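Local coordinates for mannosylglycerate hydrolase MGH1-like glycoside hydrolase domain-containing protein (Thermus thermophilus HB8, PDB 4WVA), which hydrolyses mannosylglycerate, a solute that thermophiles make under osmotic stress, to mannose and glycerate, and probably also cleaves glucosylglycerate with similar efficiency, at residues A[170-174]-A[229-234]; A[100-104]-A[158-163]; A[48-52]-A[113-119]. One frame throughout, in Å; residues are numbered along the deposited sequence.

Contact 1 of 3, residues A[170-174]-A[229-234]; sequences WDKPL and PFKVVD
Trp-170 lies against Phe-230, Val-232 and Asp-234, and its side chain, followed outward, shows how one residue can touch three side chains along 229-234. CB comes first, at the edge of the Phe-230 ring and 4.0 Å from its CE2. With CG beside the backbone N and anti to the carbonyl carbon (chi1 -42°), the indole is directed along 229-234 toward the strand. Its benzo side then meets Val-232, where CZ3 is 3.5 Å from CG1. The far corner, CH2, comes within 3.5 Å of Asp-234 OD1, which lies at the indole edge with the carboxylate turned nearly square to the ring. That oxygen is engaged by the backbone N of Gly-236, for Asp-234 is the N-cap of helix 235-254, while the indole NE1 is hydrogen-bonded to Ser-162 OG. The contact thus joins a short helix to strand 232-233, which pairs with 283-288 in a small antiparallel sheet within this (alpha/alpha)6-barrel protein. Phe-230 packs against Pro-173 and Leu-174 on the first turn of the helix. Its CE2 is 3.6 Å from Pro-173 CB and 3.8 Å from Leu-174 CG, both approaching obliquely, and Val-232 CG2 lies over one face toward the rim. Val-232 CG2 also reaches Pro-173 CB, at 4.0 Å, the two side chains crossing at about a right angle. No direct hydrogen bond links the segments; a water sits 2.8 Å from Pro-173 O and 2.6 Å from Pro-229 O, within bonding distance of both.

Contact 2 of 3, residues A[100-104]-A[158-163]; sequences GITQP and HPWESG
Glu-161 reaches across to Thr-102 with its extended chain and takes up the backbone N-H on OE1, at 2.9 Å from Thr-102 N. The bond is almost straight (174°) and uses the anti lone pair of the carboxylate. Packing is close around it: OE1 is also 3.3 Å from Ile-101 CB, and Thr-102 CG2 touches the same oxygen. Ile-101 CD1 meets Trp-160 CB at 3.5 Å and lies at the edge of the indole. Thr-102 O, buried without a conventional partner, has a CA-H...O contact from Glu-161 CA (3.3 Å). Further along, Pro-104 CD is pressed to 3.2 Å from Glu-161 O. Both segments are loops near the centre of this (alpha/alpha)6-barrel chain, and they carry Gln-103 and Gly-163, which probably bind substrate; Gly-163 O is hydrogen-bonded to a bound Tris molecule. Since Glu-161 OE1 is also salt-bridged to Arg-146 and OE2 accepts from Val-157 N, an alanine here would probably leave the Thr-102 N-H and the arginine charge without their mate and let the 100-104 loop shift. The other flank is looser. Gln-103 NE2 and Trp-160 O do not meet directly but are joined by a water, 3.1 Å from the amide nitrogen and 2.7 Å from the carbonyl, while Gln-103 OE1 is held by Trp-34 N.

Contact 3 of 3, residues A[48-52]-A[113-119]; sequences WERAW and YLYEKDP
The helical segments carrying Trp-48 and Leu-114 run nearly antiparallel, at 152° with their axes 11.0 Å apart, so that the start of helix 48-62 lies beside the end of helix 107-117. Bulky side chains pack between the axes. Trp-48, with CG beside its backbone N (chi1 -74°), lays one indole face over the chain as it leaves the helix. Pro-119 CD stands 3.5 Å above the five-membered ring centroid and Asp-118 CA 3.9 Å from that of the six-membered ring, two CH-pi contacts made on the same face. Lys-117 O covers the rim of this face, and Lys-117 CB lies alongside CH2. Leu-114 fills the middle: its CD2 branch meets Trp-48 CZ3 at 3.9 Å and Ala-51 CB at 4.0 Å, while its CB makes a third CH-pi contact, 3.7 Å from the centroid of the six-membered ring of Trp-52. That second indole lies alongside Leu-114, pointing the other way, and its NE1 donates to Asp-118 OD2 across 2.8 Å. The bond is bent to 158°; the oxygen lies near the indole plane, whereas NE1 approaches it from the anti side and somewhat out of the carboxylate plane. Asp-118 OD1, in turn, is salt-bridged to Arg-123 and accepts from Asp-120 N, so both oxygens of this buried group are engaged. Such helix pairs build the (alpha/alpha)6-barrel, and helix 107-117 also faces a second subunit, where Lys-117 NZ forms a salt bridge with Glu-280 of that subunit and Tyr-115 OH a hydrogen bond with Gly-292 O of that subunit. Gripped on both oxygens, with an arginine at hand, Asp-118 is likely to stay ionised and to fix the turn that brings Pro-119 onto Trp-48.

Contacts 1 and 2 form one continuous region near the catalytic pocket, their centres 12 Å apart: Asp-234 OD2 lies 3.3 Å from Ser-162 CB, Trp-170 CD1 is 3.5 Å from Pro-159 CB, and Phe-230 CE1 packs at 3.6 Å from Pro-159 N. Segment 158-163 thus has the 100-104 loop and contact 1 as neighbours. Asp-165, the probable proton donor, has its side chain about 3 Å from that of Trp-160 and about 6 Å from that of Trp-170, and Gly-163, which bonds to Tris, marks the pocket side of contact 2. Contact 3 lies away from these sites, its centre about 26 Å from that of contact 2 and about 37 Å from that of contact 1, across the chain's centre.

Contact 1 of 3, residues A[170-174]-A[229-234]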
loop_
_atom_site.group_PDB
_atom_site.type_symbol
_atom_site.label_atom_id
_atom_site.label_comp_id
_atom_site.label_asym_id
_atom_site.label_seq_id
_atom_site.Cartn_x
_atom_site.Cartn_y
_atom_site.Cartn_z
ATOM N N TRP A 170 10.051 -17.063 -21.694
ATOM C CA TRP A 170 9.032 -17.761 -22.485
ATOM C C TRP A 170 9.475 -19.140 -23.030
ATOM O O TRP A 170 8.655 -19.838 -23.639
ATOM C CB TRP A 170 8.550 -16.898 -23.661
ATOM C CG TRP A 170 8.315 -15.426 -23.352
ATOM C CD1 TRP A 170 8.557 -14.387 -24.184
ATOM C CD2 TRP A 170 7.808 -14.858 -22.131
ATOM N NE1 TRP A 170 8.227 -13.196 -23.578
ATOM C CE2 TRP A 170 7.773 -13.457 -22.312
ATOM C CE3 TRP A 170 7.392 -15.395 -20.898
ATOM C CZ2 TRP A 170 7.376 -12.583 -21.303
ATOM C CZ3 TRP A 170 7.000 -14.524 -19.903
ATOM C CH2 TRP A 170 6.987 -13.137 -20.115
ATOM N N ASP A 171 10.724 -19.537 -22.788
ATOM C CA ASP A 171 11.262 -20.807 -23.354
ATOM C C ASP A 171 10.428 -22.026 -22.956
ATOM O O ASP A 171 9.889 -22.718 -23.820
ATOM C CB ASP A 171 12.720 -21.043 -22.957
ATOM C CG ASP A 171 13.707 -20.107 -23.643
ATOM O OD1 ASP A 171 13.310 -19.229 -24.465
ATOM O OD2 ASP A 171 14.917 -20.254 -23.332
ATOM N N LYS A 172 10.285 -22.283 -21.657
ATOM C CA LYS A 172 9.463 -23.429 -21.215
ATOM C C LYS A 172 7.989 -23.346 -21.622
ATOM O O LYS A 172 7.442 -24.310 -22.155
ATOM C CB LYS A 172 9.631 -23.682 -19.718
ATOM C CG LYS A 172 11.050 -24.037 -19.334
ATOM C CD LYS A 172 11.135 -24.685 -17.955
ATOM C CE LYS A 172 12.585 -24.878 -17.544
ATOM N NZ LYS A 172 12.720 -25.529 -16.207
ATOM N N PRO A 173 7.325 -22.187 -21.417
ATOM C CA PRO A 173 5.960 -22.108 -21.925
ATOM C C PRO A 173 5.858 -22.393 -23.440
ATOM O O PRO A 173 4.933 -23.061 -23.884
ATOM C CB PRO A 173 5.549 -20.670 -21.609
ATOM C CG PRO A 173 6.388 -20.290 -20.423
ATOM C CD PRO A 173 7.676 -21.050 -20.537
ATOM N N LEU A 174 6.810 -21.889 -24.213
ATOM C CA LEU A 174 6.756 -22.065 -25.664
ATOM C C LEU A 174 7.028 -23.496 -26.089
ATOM O O LEU A 174 6.578 -23.904 -27.160
ATOM C CB LEU A 174 7.745 -21.156 -26.366
ATOM C CG LEU A 174 7.201 -19.771 -26.604
ATOM C CD1 LEU A 174 8.374 -18.875 -26.973
ATOM C CD2 LEU A 174 6.113 -19.747 -27.681
ATOM N N PRO A 229 -2.136 -23.032 -25.850
ATOM C CA PRO A 229 -1.123 -23.757 -25.110
ATOM C C PRO A 229 -0.078 -22.842 -24.462
ATOM O O PRO A 229 0.827 -23.344 -23.788
ATOM C CB PRO A 229 -0.479 -24.639 -26.178
ATOM C CG PRO A 229 -0.625 -23.841 -27.423
ATOM C CD PRO A 229 -1.913 -23.117 -27.310
ATOM N N PHE A 230 -0.206 -21.522 -24.665
ATOM C CA PHE A 230 0.695 -20.511 -24.081
ATOM C C PHE A 230 -0.212 -19.570 -23.301
ATOM O O PHE A 230 -1.057 -18.903 -23.893
ATOM C CB PHE A 230 1.442 -19.734 -25.180
ATOM C CG PHE A 230 2.473 -18.757 -24.661
ATOM C CD1 PHE A 230 2.116 -17.466 -24.299
ATOM C CD2 PHE A 230 3.798 -19.119 -24.554
ATOM C CE1 PHE A 230 3.071 -16.568 -23.839
ATOM C CE2 PHE A 230 4.755 -18.240 -24.089
ATOM C CZ PHE A 230 4.390 -16.955 -23.731
ATOM N N LYS A 231 -0.094 -19.577 -21.969
ATOM C CA LYS A 231 -0.869 -18.697 -21.090
ATOM C C LYS A 231 0.049 -18.254 -19.961
ATOM O O LYS A 231 0.433 -19.061 -19.102
ATOM C CB LYS A 231 -2.101 -19.416 -20.527
ATOM C CG LYS A 231 -3.248 -19.523 -21.504
ATOM C CD LYS A 231 -4.533 -19.946 -20.813
ATOM C CE LYS A 231 -4.557 -21.427 -20.486
ATOM N NZ LYS A 231 -4.798 -22.247 -21.709
ATOM N N VAL A 232 0.439 -16.979 -19.987
ATOM C CA VAL A 232 1.448 -16.479 -19.082
ATOM C C VAL A 232 0.986 -15.177 -18.442
ATOM O O VAL A 232 0.390 -14.326 -19.119
ATOM C CB VAL A 232 2.755 -16.236 -19.857
ATOM C CG1 VAL A 232 3.750 -15.440 -19.046
ATOM C CG2 VAL A 232 3.349 -17.570 -20.262
ATOM N N VAL A 233 1.234 -15.044 -17.137
ATOM C CA VAL A 233 1.129 -13.750 -16.475
ATOM C C VAL A 233 2.513 -13.109 -16.575
ATOM O O VAL A 233 3.444 -13.476 -15.857
ATOM C CB VAL A 233 0.661 -13.851 -15.006
ATOM C CG1 VAL A 233 0.705 -12.477 -14.346
ATOM C CG2 VAL A 233 -0.747 -14.445 -14.947
ATOM N N ASP A 234 2.641 -12.139 -17.485
ATOM C CA ASP A 234 3.882 -11.437 -17.726
ATOM C C ASP A 234 4.034 -10.287 -16.724
ATOM O O ASP A 234 3.176 -9.385 -16.656
ATOM C CB ASP A 234 3.898 -10.901 -19.166
ATOM C CG ASP A 234 5.090 -9.995 -19.461
ATOM O OD1 ASP A 234 6.133 -10.068 -18.774
ATOM O OD2 ASP A 234 4.964 -9.177 -20.411
HETATM O O HOH W 1 2.824 -23.537 -22.181
#

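Contact 2 of 3, residues A[100-104]-A[158-163]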
loop_
_atom_site.group_PDB
_atom_site.type_symbol
_atom_site.label_atom_id
_atom_site.label_comp_id
_atom_site.label_asym_id
_atom_site.label_seq_id
_atom_site.Cartn_x
_atom_site.Cartn_y
_atom_site.Cartn_z
ATOM N N GLY A 100 -4.089 -9.641 -34.405
ATOM C CA GLY A 100 -5.145 -10.172 -33.564
ATOM C C GLY A 100 -4.693 -10.448 -32.143
ATOM O O GLY A 100 -5.338 -11.226 -31.422
ATOM N N ILE A 101 -3.598 -9.793 -31.748
ATOM C CA ILE A 101 -3.072 -9.855 -30.380
ATOM C C ILE A 101 -2.732 -8.427 -29.946
ATOM O O ILE A 101 -2.761 -7.510 -30.757
ATOM C CB ILE A 101 -1.821 -10.740 -30.276
ATOM C CG1 ILE A 101 -0.716 -10.259 -31.240
ATOM C CG2 ILE A 101 -2.168 -12.207 -30.528
ATOM C CD1 ILE A 101 0.627 -10.928 -31.056
ATOM N N THR A 102 -2.407 -8.247 -28.663
ATOM C CA THR A 102 -2.155 -6.916 -28.119
ATOM C C THR A 102 -0.685 -6.736 -27.694
ATOM O O THR A 102 0.184 -7.505 -28.099
ATOM C CB THR A 102 -3.173 -6.606 -26.996
ATOM O OG1 THR A 102 -3.157 -5.207 -26.670
ATOM C CG2 THR A 102 -2.964 -7.455 -25.757
ATOM N N GLN A 103 -0.409 -5.679 -26.927
ATOM C CA GLN A 103 0.967 -5.383 -26.481
ATOM C C GLN A 103 0.872 -4.591 -25.180
ATOM O O GLN A 103 -0.212 -4.181 -24.794
ATOM C CB GLN A 103 1.739 -4.579 -27.532
ATOM C CG GLN A 103 2.882 -5.352 -28.176
ATOM C CD GLN A 103 3.769 -4.484 -29.064
ATOM O OE1 GLN A 103 3.483 -3.296 -29.323
ATOM N NE2 GLN A 103 4.851 -5.066 -29.532
ATOM N N PRO A 104 2.012 -4.357 -24.508
ATOM C CA PRO A 104 1.885 -3.723 -23.192
ATOM C C PRO A 104 1.223 -2.339 -23.251
ATOM O O PRO A 104 1.623 -1.488 -24.058
ATOM C CB PRO A 104 3.342 -3.628 -22.713
ATOM C CG PRO A 104 4.019 -4.758 -23.426
ATOM C CD PRO A 104 3.404 -4.743 -24.785
ATOM N N HIS A 158 0.432 -14.915 -26.296
ATOM C CA HIS A 158 1.477 -14.979 -27.286
ATOM C C HIS A 158 2.676 -14.210 -26.748
ATOM O O HIS A 158 2.473 -13.110 -26.246
ATOM C CB HIS A 158 0.984 -14.349 -28.595
ATOM C CG HIS A 158 1.787 -14.763 -29.785
ATOM N ND1 HIS A 158 3.116 -14.442 -29.920
ATOM C CD2 HIS A 158 1.468 -15.515 -30.865
ATOM C CE1 HIS A 158 3.593 -14.984 -31.032
ATOM N NE2 HIS A 158 2.603 -15.626 -31.632
ATOM N N PRO A 159 3.896 -14.751 -26.877
ATOM C CA PRO A 159 5.084 -14.012 -26.413
ATOM C C PRO A 159 5.218 -12.610 -27.046
ATOM O O PRO A 159 5.773 -11.693 -26.421
ATOM C CB PRO A 159 6.253 -14.925 -26.805
ATOM C CG PRO A 159 5.693 -15.853 -27.840
ATOM C CD PRO A 159 4.269 -16.065 -27.440
ATOM N N TRP A 160 4.721 -12.431 -28.267
ATOM C CA TRP A 160 4.713 -11.110 -28.918
ATOM C C TRP A 160 4.003 -10.056 -28.072
ATOM O O TRP A 160 4.361 -8.873 -28.136
ATOM C CB TRP A 160 4.072 -11.142 -30.319
ATOM C CG TRP A 160 5.000 -11.637 -31.418
ATOM C CD1 TRP A 160 6.341 -11.495 -31.451
ATOM C CD2 TRP A 160 4.633 -12.273 -32.659
ATOM N NE1 TRP A 160 6.854 -12.026 -32.621
ATOM C CE2 TRP A 160 5.823 -12.521 -33.369
ATOM C CE3 TRP A 160 3.416 -12.680 -33.221
ATOM C CZ2 TRP A 160 5.835 -13.150 -34.620
ATOM C CZ3 TRP A 160 3.433 -13.322 -34.455
ATOM C CH2 TRP A 160 4.630 -13.539 -35.138
ATOM N N GLU A 161 3.003 -10.473 -27.288
ATOM C CA GLU A 161 2.223 -9.518 -26.503
ATOM C C GLU A 161 2.992 -8.900 -25.334
ATOM O O GLU A 161 2.613 -7.823 -24.851
ATOM C CB GLU A 161 0.946 -10.150 -25.983
ATOM C CG GLU A 161 0.032 -10.644 -27.080
ATOM C CD GLU A 161 -1.298 -11.107 -26.555
ATOM O OE1 GLU A 161 -2.331 -10.627 -27.051
ATOM O OE2 GLU A 161 -1.298 -11.929 -25.617
ATOM N N SER A 162 4.064 -9.554 -24.911
ATOM C CA SER A 162 4.994 -8.990 -23.927
ATOM C C SER A 162 5.821 -7.847 -24.488
ATOM O O SER A 162 6.406 -7.083 -23.732
ATOM C CB SER A 162 5.941 -10.060 -23.398
ATOM O OG SER A 162 6.907 -10.435 -24.383
ATOM N N GLY A 163 5.899 -7.746 -25.820
ATOM C CA GLY A 163 6.851 -6.848 -26.455
ATOM C C GLY A 163 8.291 -7.327 -26.386
ATOM O O GLY A 163 9.179 -6.698 -26.975
HETATM O O HOH W 2 6.205 -7.822 -29.864
#

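Contact 3 of 3, residues A[48-52]-A[113-119]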
loop_
_atom_site.group_PDB
_atom_site.type_symbol
_atom_site.label_atom_id
_atom_site.label_comp_id
_atom_site.label_asym_id
_atom_site.label_seq_id
_atom_site.Cartn_x
_atom_site.Cartn_y
_atom_site.Cartn_z
ATOM N N TRP A 48 3.783 19.308 -30.411
ATOM C CA TRP A 48 2.782 18.663 -29.530
ATOM C C TRP A 48 1.630 18.046 -30.304
ATOM O O TRP A 48 1.188 16.942 -29.971
ATOM C CB TRP A 48 2.247 19.636 -28.476
ATOM C CG TRP A 48 3.232 19.881 -27.420
ATOM C CD1 TRP A 48 4.201 20.840 -27.421
ATOM C CD2 TRP A 48 3.402 19.139 -26.200
ATOM N NE1 TRP A 48 4.953 20.756 -26.282
ATOM C CE2 TRP A 48 4.502 19.704 -25.528
ATOM C CE3 TRP A 48 2.745 18.046 -25.622
ATOM C CZ2 TRP A 48 4.947 19.237 -24.294
ATOM C CZ3 TRP A 48 3.183 17.581 -24.402
ATOM C CH2 TRP A 48 4.290 18.169 -23.752
ATOM N N GLU A 49 1.153 18.724 -31.347
ATOM C CA GLU A 49 0.080 18.147 -32.150
ATOM C C GLU A 49 0.502 16.803 -32.732
ATOM O O GLU A 49 -0.292 15.869 -32.764
ATOM C CB GLU A 49 -0.377 19.067 -33.293
ATOM C CG GLU A 49 -1.572 18.487 -34.080
ATOM C CD GLU A 49 -2.829 18.282 -33.223
ATOM O OE1 GLU A 49 -3.205 17.119 -32.881
ATOM O OE2 GLU A 49 -3.457 19.302 -32.882
ATOM N N ARG A 50 1.744 16.726 -33.196
ATOM C CA ARG A 50 2.279 15.512 -33.788
ATOM C C ARG A 50 2.329 14.362 -32.784
ATOM O O ARG A 50 2.069 13.220 -33.152
ATOM C CB ARG A 50 3.668 15.785 -34.375
ATOM C CG ARG A 50 4.310 14.591 -35.052
ATOM C CD ARG A 50 3.516 14.107 -36.240
ATOM N NE ARG A 50 4.147 12.955 -36.877
ATOM C CZ ARG A 50 4.058 11.696 -36.441
ATOM N NH1 ARG A 50 3.359 11.402 -35.334
ATOM N NH2 ARG A 50 4.649 10.721 -37.123
ATOM N N ALA A 51 2.632 14.672 -31.518
ATOM C CA ALA A 51 2.636 13.677 -30.445
ATOM C C ALA A 51 1.234 13.105 -30.243
ATOM O O ALA A 51 1.054 11.907 -30.162
ATOM C CB ALA A 51 3.177 14.280 -29.168
ATOM N N TRP A 52 0.232 13.971 -30.192
ATOM C CA TRP A 52 -1.144 13.502 -30.067
ATOM C C TRP A 52 -1.544 12.664 -31.278
ATOM O O TRP A 52 -2.192 11.629 -31.157
ATOM C CB TRP A 52 -2.110 14.663 -29.961
ATOM C CG TRP A 52 -2.161 15.358 -28.658
ATOM C CD1 TRP A 52 -1.759 16.618 -28.391
ATOM C CD2 TRP A 52 -2.688 14.835 -27.431
ATOM N NE1 TRP A 52 -1.989 16.927 -27.076
ATOM C CE2 TRP A 52 -2.573 15.846 -26.465
ATOM C CE3 TRP A 52 -3.261 13.614 -27.064
ATOM C CZ2 TRP A 52 -2.997 15.668 -25.147
ATOM C CZ3 TRP A 52 -3.675 13.439 -25.747
ATOM C CH2 TRP A 52 -3.560 14.453 -24.820
ATOM N N TYR A 113 0.510 12.240 -19.610
ATOM C CA TYR A 113 1.604 13.188 -19.762
ATOM C C TYR A 113 1.299 14.238 -20.835
ATOM O O TYR A 113 1.458 15.450 -20.600
ATOM C CB TYR A 113 2.924 12.494 -20.113
ATOM C CG TYR A 113 4.039 13.485 -20.185
ATOM C CD1 TYR A 113 4.680 13.901 -19.028
ATOM C CD2 TYR A 113 4.399 14.071 -21.396
ATOM C CE1 TYR A 113 5.675 14.839 -19.081
ATOM C CE2 TYR A 113 5.384 15.027 -21.448
ATOM C CZ TYR A 113 6.022 15.391 -20.290
ATOM O OH TYR A 113 7.019 16.338 -20.345
ATOM N N LEU A 114 0.859 13.796 -22.009
ATOM C CA LEU A 114 0.468 14.756 -23.062
ATOM C C LEU A 114 -0.623 15.699 -22.562
ATOM O O LEU A 114 -0.574 16.914 -22.812
ATOM C CB LEU A 114 0.013 14.057 -24.333
ATOM C CG LEU A 114 1.032 13.133 -25.006
ATOM C CD1 LEU A 114 0.409 12.537 -26.250
ATOM C CD2 LEU A 114 2.355 13.834 -25.320
ATOM N N TYR A 115 -1.600 15.139 -21.852
ATOM C CA TYR A 115 -2.712 15.938 -21.356
ATOM C C TYR A 115 -2.259 17.016 -20.373
ATOM O O TYR A 115 -2.661 18.178 -20.471
ATOM C CB TYR A 115 -3.815 15.065 -20.729
ATOM C CG TYR A 115 -4.893 15.918 -20.122
ATOM C CD1 TYR A 115 -5.697 16.719 -20.931
ATOM C CD2 TYR A 115 -5.076 15.990 -18.749
ATOM C CE1 TYR A 115 -6.679 17.515 -20.394
ATOM C CE2 TYR A 115 -6.054 16.802 -18.197
ATOM C CZ TYR A 115 -6.860 17.569 -19.029
ATOM O OH TYR A 115 -7.848 18.392 -18.521
ATOM N N GLU A 116 -1.396 16.639 -19.437
ATOM C CA GLU A 116 -1.011 17.558 -18.362
ATOM C C GLU A 116 -0.012 18.608 -18.836
ATOM O O GLU A 116 0.018 19.727 -18.293
ATOM C CB GLU A 116 -0.427 16.788 -17.173
ATOM C CG GLU A 116 -1.466 15.959 -16.421
ATOM C CD GLU A 116 -0.900 15.245 -15.211
ATOM O OE1 GLU A 116 0.331 15.273 -15.037
ATOM O OE2 GLU A 116 -1.665 14.640 -14.451
ATOM N N LYS A 117 0.799 18.265 -19.831
ATOM C CA LYS A 117 1.931 19.128 -20.218
ATOM C C LYS A 117 1.795 19.890 -21.535
ATOM O O LYS A 117 2.644 20.755 -21.838
ATOM C CB LYS A 117 3.242 18.336 -20.258
ATOM C CG LYS A 117 3.656 17.719 -18.939
ATOM C CD LYS A 117 3.842 18.746 -17.853
ATOM C CE LYS A 117 4.294 18.088 -16.558
ATOM N NZ LYS A 117 4.817 19.141 -15.657
ATOM N N ASP A 118 0.796 19.568 -22.343
ATOM C CA ASP A 118 0.598 20.286 -23.594
ATOM C C ASP A 118 0.406 21.772 -23.261
ATOM O O ASP A 118 -0.415 22.098 -22.422
ATOM C CB ASP A 118 -0.636 19.741 -24.305
ATOM C CG ASP A 118 -0.828 20.305 -25.705
ATOM O OD1 ASP A 118 -0.269 21.389 -26.043
ATOM O OD2 ASP A 118 -1.566 19.638 -26.465
ATOM N N PRO A 119 1.192 22.669 -23.888
ATOM C CA PRO A 119 0.958 24.099 -23.584
ATOM C C PRO A 119 -0.384 24.642 -24.089
ATOM O O PRO A 119 -0.859 25.670 -23.579
ATOM C CB PRO A 119 2.144 24.808 -24.261
ATOM C CG PRO A 119 2.648 23.858 -25.290
ATOM C CD PRO A 119 2.346 22.465 -24.780
#